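Local coordinates for nitrogenase molybdenum-iron protein beta chain (Clostridium pasteurianum, PDB 4WES) that forms, with the alpha chain, the molybdenum-iron component of nitrogenase, which reduces dinitrogen to ammonia, and shares an [8Fe-7S] cluster with that chain, at residues Arg265-Gly269 / Pro423-Tyr427. Sequence-based numbering, arbitrary orientation.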
loop_
_atom_site.group_PDB
_atom_site.type_symbol
_atom_site.label_atom_id
_atom_site.label_comp_id
_atom_site.label_asym_id
_atom_site.label_seq_id
_atom_site.Cartn_x
_atom_site.Cartn_y
_atom_site.Cartn_z
ATOM N N ARG B 265 20.673 -14.688 -12.465
ATOM C CA ARG B 265 19.605 -13.713 -12.545
ATOM C C ARG B 265 19.586 -12.835 -11.289
ATOM O O ARG B 265 19.946 -13.272 -10.184
ATOM C CB ARG B 265 18.301 -14.439 -12.621
ATOM C CG ARG B 265 18.001 -14.915 -13.977
ATOM C CD ARG B 265 16.561 -15.439 -14.051
ATOM N NE ARG B 265 16.386 -15.784 -15.408
ATOM C CZ ARG B 265 15.439 -16.533 -15.890
ATOM N NH1 ARG B 265 14.558 -17.096 -15.087
ATOM N NH2 ARG B 265 15.406 -16.749 -17.183
ATOM N N THR B 266 19.130 -11.605 -11.471
ATOM C CA THR B 266 18.782 -10.813 -10.299
ATOM C C THR B 266 17.876 -11.653 -9.409
ATOM O O THR B 266 16.902 -12.200 -9.919
ATOM C CB THR B 266 18.053 -9.539 -10.735
ATOM O OG1 THR B 266 18.861 -8.817 -11.672
ATOM C CG2 THR B 266 17.733 -8.674 -9.561
ATOM N N PRO B 267 18.170 -11.739 -8.095
ATOM C CA PRO B 267 17.433 -12.731 -7.303
ATOM C C PRO B 267 16.080 -12.181 -6.846
ATOM O O PRO B 267 15.940 -11.726 -5.704
ATOM C CB PRO B 267 18.401 -13.047 -6.127
ATOM C CG PRO B 267 19.246 -11.821 -6.025
ATOM C CD PRO B 267 19.447 -11.368 -7.457
ATOM N N ILE B 268 15.105 -12.220 -7.753
ATOM C CA ILE B 268 13.712 -11.860 -7.485
ATOM C C ILE B 268 12.866 -13.090 -7.668
ATOM O O ILE B 268 12.906 -13.723 -8.731
ATOM C CB ILE B 268 13.235 -10.709 -8.400
ATOM C CG1 ILE B 268 14.066 -9.445 -8.178
ATOM C CG2 ILE B 268 11.745 -10.444 -8.179
ATOM C CD1 ILE B 268 13.808 -8.353 -9.189
ATOM N N GLY B 269 12.072 -13.421 -6.650
ATOM C CA GLY B 269 11.172 -14.570 -6.702
ATOM C C GLY B 269 11.779 -15.858 -6.204
ATOM O O GLY B 269 12.860 -15.869 -5.597
ATOM N N PRO B 423 13.539 -3.994 0.151
ATOM C CA PRO B 423 14.132 -4.763 -0.914
ATOM C C PRO B 423 13.056 -5.402 -1.780
ATOM O O PRO B 423 11.947 -5.668 -1.283
ATOM C CB PRO B 423 14.894 -5.867 -0.162
ATOM C CG PRO B 423 14.094 -6.079 1.086
ATOM C CD PRO B 423 13.609 -4.682 1.449
ATOM N N LYS B 424 13.396 -5.649 -3.054
ATOM C CA LYS B 424 12.642 -6.513 -3.922
ATOM C C LYS B 424 13.276 -7.869 -4.125
ATOM O O LYS B 424 12.619 -8.756 -4.658
ATOM C CB LYS B 424 12.394 -5.844 -5.308
ATOM C CG LYS B 424 13.692 -5.648 -6.138
ATOM C CD LYS B 424 13.555 -5.009 -7.523
ATOM C CE LYS B 424 14.558 -3.865 -7.762
ATOM N NZ LYS B 424 14.126 -3.005 -8.905
ATOM N N VAL B 425 14.549 -8.005 -3.746
ATOM C CA VAL B 425 15.280 -9.245 -3.925
ATOM C C VAL B 425 15.170 -10.163 -2.711
ATOM O O VAL B 425 14.799 -9.745 -1.605
ATOM C CB VAL B 425 16.768 -8.971 -4.229
ATOM C CG1 VAL B 425 16.917 -8.191 -5.512
ATOM C CG2 VAL B 425 17.491 -8.298 -3.054
ATOM N N GLY B 426 15.550 -11.410 -2.919
ATOM C CA GLY B 426 15.536 -12.394 -1.860
ATOM C C GLY B 426 14.151 -12.890 -1.511
ATOM O O GLY B 426 13.143 -12.469 -2.079
ATOM N N TYR B 427 14.074 -13.828 -0.567
ATOM C CA TYR B 427 12.777 -14.274 -0.089
ATOM C C TYR B 427 12.057 -13.138 0.616
ATOM O O TYR B 427 10.829 -12.993 0.455
ATOM C CB TYR B 427 12.932 -15.505 0.817
ATOM C CG TYR B 427 13.724 -16.612 0.164
ATOM C CD1 TYR B 427 13.289 -17.235 -1.001
ATOM C CD2 TYR B 427 14.918 -17.069 0.712
ATOM C CE1 TYR B 427 14.018 -18.250 -1.623
ATOM C CE2 TYR B 427 15.648 -18.066 0.112
ATOM C CZ TYR B 427 15.201 -18.665 -1.052
ATOM O OH TYR B 427 15.953 -19.645 -1.641
HETATM O O HOH W 1 12.403 -11.509 -4.555
#
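Pro-267 and Gly-426 make the one direct hydrogen bond of this contact: Gly-426 N donates a hydrogen bond to Pro-267 O over 2.8 Å, with 159° at the hydrogen. The same oxygen lies 3.2 Å from Val-425 CB, and Thr-273 OG1 adds a weak hydrogen bond to it. Beside this bond the Pro-267 ring and Val-425 run side by side, CG to CB at 4.2 Å. Val-425 CG1, set beside its own backbone N and opposite the carbonyl carbon (chi1 -62°), reaches Ile-268 CG1 at 4.1 Å, the two side chains crossing at about a right angle. Farther out, Ile-268 CD1 rests on the aliphatic part of Lys-424, 3.7 Å from CD. The lysine chain bends at chi3 (131°), and its ammonium goes to a salt bridge with Glu-323 and a cation-pi contact with Phe-409. One water ties the two backbones together a second time: it accepts from Gly-269 N and donates to Lys-424 O and Gly-426 O, its oxygen 2.8 Å from each.

Around this first shell, Asp-183 OD2 takes the backbone N-H groups of Lys-424 and Val-425, while helix 181-193 packs on Val-425 and Phe-276 on Pro-267. Pro-267 is also the centre of an inverse gamma turn, closed by Ile-268 N to Thr-266 O at 2.8 Å, in the loop just before Gly-269. That glycine is the N-cap of helix 270-284. The buried contact joins the turn linking strand 261-264, outermost within this chain in a four-stranded parallel sheet, to its following helix with the start of the long C-terminal helix 426-448, away from the cluster and iron sites.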